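Enterochelin esterase (Salmonella enterica subsp. enterica serovar Typhimurium, PDB 3MGA) probably hydrolyses the ester bonds of ferric enterobactin, an iron-carrying siderophore, so that the iron can be released. Local coordinates at residues Y95-F106 with G123-D134. Sequence-based numbering, arbitrary orientation.
Sequences YCFIPTERDDVF and GWRQLLPQAIAD
The carboxylate of D134 is held from several directions: D134 OD2 accepts from Y95 OH at 2.6 Å through its anti lone pair, the one turned away from OD1, while OD1 accepts from the backbone N of L136. OD2 lies at the edge of the tyrosine ring, near its plane, and the carboxylate is turned 75° from that ring. With chi1 at -176°, the D134 side chain extends away from its own backbone N, and D134 CG comes obliquely to the F97 ring, 3.5 Å from F97 CE2. Next to it, F97 and I132 form a single antiparallel hydrogen-bonded pair, with F97 N to I132 O at 2.9 Å and I132 N to F97 O at 2.8 Å. F97 O also receives a CA-H...O contact from A131.

Further along, both branches of I98 are engaged: CG1 rests on A131 CB and its terminal CD1 reaches L128 CD2 and the edge of the W124 indole, I98 CD1 being 3.7 Å from W124 CZ3, while CG2 lies against L127. F106 CZ stands 3.5 Å above the face of the W124 indole, an edge-to-face pair with planes at 65°, and F106 CE2 meets L127 CD1. V105 CG2 packs on L127 CD2. W54 and Y56 of strand 52-57 add edge-to-face partners for F106 and W124, respectively.

Helix 117-127 thus packs by apolar contacts on I98 of strand 92-100 and on V105 and F106 of the loop that follows it. With Y95 OH on OD2 and L136 N on OD1, the buried carboxylate of D134 has a donor for each oxygen, consistent with its being an anion.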
loop_
_atom_site.group_PDB
_atom_site.type_symbol
_atom_site.label_atom_id
_atom_site.label_comp_id
_atom_site.label_asym_id
_atom_site.label_seq_id
_atom_site.Cartn_x
_atom_site.Cartn_y
_atom_site.Cartn_z
ATOM N N TYR A 95 11.360 -0.334 4.597
ATOM C CA TYR A 95 12.725 -0.517 4.128
ATOM C C TYR A 95 13.195 -1.895 4.550
ATOM O O TYR A 95 12.576 -2.543 5.401
ATOM C CB TYR A 95 13.673 0.565 4.669
ATOM C CG TYR A 95 13.955 0.453 6.150
ATOM C CD1 TYR A 95 13.079 0.976 7.089
ATOM C CD2 TYR A 95 15.108 -0.174 6.608
ATOM C CE1 TYR A 95 13.341 0.864 8.454
ATOM C CE2 TYR A 95 15.377 -0.283 7.961
ATOM C CZ TYR A 95 14.492 0.230 8.880
ATOM O OH TYR A 95 14.769 0.113 10.226
ATOM N N CYS A 96 14.283 -2.341 3.936
ATOM C CA CYS A 96 14.866 -3.627 4.254
ATOM C C CYS A 96 16.314 -3.564 3.815
ATOM O O CYS A 96 16.669 -2.705 3.012
ATOM C CB CYS A 96 14.108 -4.770 3.547
ATOM S SG CYS A 96 14.046 -4.682 1.724
ATOM N N PHE A 97 17.162 -4.419 4.374
ATOM C CA PHE A 97 18.558 -4.440 3.959
ATOM C C PHE A 97 18.807 -5.726 3.193
ATOM O O PHE A 97 18.077 -6.701 3.356
ATOM C CB PHE A 97 19.534 -4.363 5.144
ATOM C CG PHE A 97 19.221 -3.279 6.138
ATOM C CD1 PHE A 97 18.939 -1.985 5.720
ATOM C CD2 PHE A 97 19.310 -3.534 7.504
ATOM C CE1 PHE A 97 18.671 -0.979 6.650
ATOM C CE2 PHE A 97 19.061 -2.534 8.435
ATOM C CZ PHE A 97 18.739 -1.255 8.007
ATOM N N ILE A 98 19.842 -5.722 2.356
ATOM C CA ILE A 98 20.208 -6.894 1.582
ATOM C C ILE A 98 21.716 -7.132 1.707
ATOM O O ILE A 98 22.492 -6.771 0.811
ATOM C CB ILE A 98 19.839 -6.744 0.101
ATOM C CG1 ILE A 98 18.384 -6.297 -0.052
ATOM C CG2 ILE A 98 20.098 -8.057 -0.641
ATOM C CD1 ILE A 98 17.950 -6.131 -1.479
ATOM N N PRO A 99 22.140 -7.731 2.835
ATOM C CA PRO A 99 23.552 -8.021 3.037
ATOM C C PRO A 99 23.938 -9.245 2.221
ATOM O O PRO A 99 23.390 -10.323 2.446
ATOM C CB PRO A 99 23.650 -8.290 4.539
ATOM C CG PRO A 99 22.300 -8.726 4.945
ATOM C CD PRO A 99 21.313 -8.147 3.982
ATOM N N THR A 100 24.859 -9.072 1.273
ATOM C CA THR A 100 25.282 -10.163 0.398
ATOM C C THR A 100 26.776 -10.169 0.104
ATOM O O THR A 100 27.466 -9.171 0.308
ATOM C CB THR A 100 24.560 -10.088 -0.965
ATOM O OG1 THR A 100 25.071 -11.113 -1.833
ATOM C CG2 THR A 100 24.784 -8.725 -1.620
ATOM N N GLU A 101 27.251 -11.314 -0.379
ATOM C CA GLU A 101 28.644 -11.496 -0.767
ATOM C C GLU A 101 28.776 -11.215 -2.254
ATOM O O GLU A 101 29.883 -11.113 -2.776
ATOM C CB GLU A 101 29.098 -12.937 -0.515
ATOM C CG GLU A 101 29.010 -13.413 0.927
ATOM C CD GLU A 101 29.442 -14.864 1.084
ATOM O OE1 GLU A 101 29.776 -15.506 0.064
ATOM O OE2 GLU A 101 29.447 -15.366 2.227
ATOM N N ARG A 102 27.640 -11.116 -2.941
ATOM C CA ARG A 102 27.628 -10.871 -4.379
ATOM C C ARG A 102 27.965 -9.428 -4.715
ATOM O O ARG A 102 27.615 -8.504 -3.972
ATOM C CB ARG A 102 26.254 -11.202 -4.969
ATOM C CG ARG A 102 25.808 -12.645 -4.778
ATOM C CD ARG A 102 24.454 -12.879 -5.435
ATOM N NE ARG A 102 24.511 -12.700 -6.886
ATOM C CZ ARG A 102 23.459 -12.776 -7.700
ATOM N NH1 ARG A 102 22.243 -13.016 -7.214
ATOM N NH2 ARG A 102 23.619 -12.602 -9.009
ATOM N N ASP A 103 28.645 -9.246 -5.843
ATOM C CA ASP A 103 29.015 -7.920 -6.330
ATOM C C ASP A 103 28.969 -7.870 -7.861
ATOM O O ASP A 103 29.629 -7.032 -8.481
ATOM C CB ASP A 103 30.402 -7.528 -5.807
ATOM C CG ASP A 103 31.492 -8.518 -6.213
ATOM O OD1 ASP A 103 31.217 -9.439 -7.010
ATOM O OD2 ASP A 103 32.632 -8.371 -5.726
ATOM N N ASP A 104 28.166 -8.752 -8.459
ATOM C CA ASP A 104 28.047 -8.840 -9.918
ATOM C C ASP A 104 26.602 -8.704 -10.411
ATOM O O ASP A 104 26.231 -9.310 -11.418
ATOM C CB ASP A 104 28.645 -10.169 -10.418
ATOM C CG ASP A 104 27.918 -11.406 -9.866
ATOM O OD1 ASP A 104 27.071 -11.268 -8.952
ATOM O OD2 ASP A 104 28.204 -12.527 -10.354
ATOM N N VAL A 105 25.794 -7.906 -9.716
ATOM C CA VAL A 105 24.394 -7.719 -10.105
ATOM C C VAL A 105 24.216 -6.412 -10.863
ATOM O O VAL A 105 23.790 -6.411 -12.016
ATOM C CB VAL A 105 23.445 -7.734 -8.885
ATOM C CG1 VAL A 105 22.011 -7.515 -9.333
ATOM C CG2 VAL A 105 23.563 -9.044 -8.133
ATOM N N PHE A 106 24.543 -5.301 -10.213
ATOM C CA PHE A 106 24.416 -3.995 -10.842
ATOM C C PHE A 106 25.682 -3.582 -11.582
ATOM O O PHE A 106 26.792 -4.012 -11.251
ATOM C CB PHE A 106 24.074 -2.922 -9.811
ATOM C CG PHE A 106 22.750 -3.133 -9.126
ATOM C CD1 PHE A 106 21.564 -2.859 -9.791
ATOM C CD2 PHE A 106 22.697 -3.564 -7.807
ATOM C CE1 PHE A 106 20.341 -3.036 -9.161
ATOM C CE2 PHE A 106 21.483 -3.739 -7.170
ATOM C CZ PHE A 106 20.299 -3.473 -7.848
ATOM N N GLY A 123 17.803 -5.961 -11.768
ATOM C CA GLY A 123 18.866 -6.110 -10.776
ATOM C C GLY A 123 18.322 -6.434 -9.392
ATOM O O GLY A 123 18.852 -7.309 -8.700
ATOM N N TRP A 124 17.259 -5.736 -8.992
ATOM C CA TRP A 124 16.642 -5.965 -7.680
ATOM C C TRP A 124 15.933 -7.304 -7.559
ATOM O O TRP A 124 15.856 -7.850 -6.462
ATOM C CB TRP A 124 15.667 -4.841 -7.299
ATOM C CG TRP A 124 16.341 -3.545 -7.019
ATOM C CD1 TRP A 124 16.258 -2.404 -7.752
ATOM C CD2 TRP A 124 17.245 -3.272 -5.947
ATOM N NE1 TRP A 124 17.034 -1.418 -7.184
ATOM C CE2 TRP A 124 17.651 -1.929 -6.074
ATOM C CE3 TRP A 124 17.741 -4.029 -4.881
ATOM C CZ2 TRP A 124 18.533 -1.324 -5.178
ATOM C CZ3 TRP A 124 18.616 -3.430 -3.991
ATOM C CH2 TRP A 124 19.006 -2.089 -4.149
ATOM N N ARG A 125 15.405 -7.827 -8.664
ATOM C CA ARG A 125 14.727 -9.126 -8.627
ATOM C C ARG A 125 15.686 -10.244 -8.206
ATOM O O ARG A 125 15.250 -11.276 -7.682
ATOM C CB ARG A 125 14.077 -9.478 -9.974
ATOM C CG ARG A 125 12.869 -8.627 -10.354
ATOM C CD ARG A 125 12.183 -9.181 -11.604
ATOM N NE ARG A 125 11.005 -8.400 -11.996
ATOM C CZ ARG A 125 11.005 -7.396 -12.877
ATOM N NH1 ARG A 125 12.123 -7.023 -13.495
ATOM N NH2 ARG A 125 9.869 -6.762 -13.148
ATOM N N GLN A 126 16.982 -10.043 -8.448
ATOM C CA GLN A 126 18.001 -11.031 -8.067
ATOM C C GLN A 126 18.505 -10.873 -6.626
ATOM O O GLN A 126 19.050 -11.815 -6.057
ATOM C CB GLN A 126 19.182 -11.038 -9.061
ATOM C CG GLN A 126 18.969 -11.906 -10.327
ATOM C CD GLN A 126 17.761 -11.512 -11.170
ATOM O OE1 GLN A 126 17.199 -10.432 -11.012
ATOM N NE2 GLN A 126 17.368 -12.394 -12.081
ATOM N N LEU A 127 18.304 -9.703 -6.027
ATOM C CA LEU A 127 18.764 -9.464 -4.652
ATOM C C LEU A 127 17.655 -9.529 -3.587
ATOM O O LEU A 127 17.838 -10.171 -2.555
ATOM C CB LEU A 127 19.493 -8.122 -4.569
ATOM C CG LEU A 127 20.784 -8.026 -5.382
ATOM C CD1 LEU A 127 21.339 -6.615 -5.360
ATOM C CD2 LEU A 127 21.813 -9.020 -4.859
ATOM N N LEU A 128 16.514 -8.888 -3.847
ATOM C CA LEU A 128 15.383 -8.853 -2.883
ATOM C C LEU A 128 15.007 -10.181 -2.212
ATOM O O LEU A 128 14.568 -10.174 -1.064
ATOM C CB LEU A 128 14.138 -8.203 -3.505
ATOM C CG LEU A 128 14.222 -6.685 -3.731
ATOM C CD1 LEU A 128 12.985 -6.174 -4.447
ATOM C CD2 LEU A 128 14.410 -5.943 -2.415
ATOM N N PRO A 129 15.152 -11.322 -2.910
ATOM C CA PRO A 129 14.832 -12.546 -2.171
ATOM C C PRO A 129 15.742 -12.742 -0.942
ATOM O O PRO A 129 15.362 -13.451 -0.005
ATOM C CB PRO A 129 15.061 -13.654 -3.206
ATOM C CG PRO A 129 14.803 -12.995 -4.517
ATOM C CD PRO A 129 15.287 -11.567 -4.358
ATOM N N GLN A 130 16.922 -12.117 -0.961
ATOM C CA GLN A 130 17.884 -12.200 0.138
ATOM C C GLN A 130 17.679 -11.076 1.165
ATOM O O GLN A 130 18.372 -11.029 2.189
ATOM C CB GLN A 130 19.316 -12.119 -0.411
ATOM C CG GLN A 130 19.700 -13.240 -1.388
ATOM C CD GLN A 130 21.134 -13.114 -1.918
ATOM O OE1 GLN A 130 21.757 -12.053 -1.837
ATOM N NE2 GLN A 130 21.652 -14.201 -2.476
ATOM N N ALA A 131 16.738 -10.176 0.884
ATOM C CA ALA A 131 16.444 -9.046 1.763
ATOM C C ALA A 131 15.899 -9.464 3.123
ATOM O O ALA A 131 15.227 -10.481 3.245
ATOM C CB ALA A 131 15.466 -8.099 1.087
ATOM N N ILE A 132 16.200 -8.658 4.141
ATOM C CA ILE A 132 15.763 -8.919 5.506
ATOM C C ILE A 132 15.302 -7.633 6.189
ATOM O O ILE A 132 15.673 -6.528 5.780
ATOM C CB ILE A 132 16.907 -9.521 6.359
ATOM C CG1 ILE A 132 18.066 -8.521 6.499
ATOM C CG2 ILE A 132 17.404 -10.839 5.758
ATOM C CD1 ILE A 132 19.257 -9.058 7.280
ATOM N N ALA A 133 14.491 -7.789 7.231
ATOM C CA ALA A 133 14.019 -6.665 8.020
ATOM C C ALA A 133 15.209 -6.129 8.799
ATOM O O ALA A 133 16.306 -6.659 8.699
ATOM C CB ALA A 133 12.938 -7.103 8.971
ATOM N N ASP A 134 14.989 -5.073 9.572
ATOM C CA ASP A 134 16.046 -4.477 10.379
ATOM C C ASP A 134 16.002 -5.153 11.755
ATOM O O ASP A 134 15.038 -4.987 12.487
ATOM C CB ASP A 134 15.821 -2.966 10.470
ATOM C CG ASP A 134 16.927 -2.238 11.222
ATOM O OD1 ASP A 134 17.762 -2.884 11.870
ATOM O OD2 ASP A 134 16.943 -0.996 11.171
#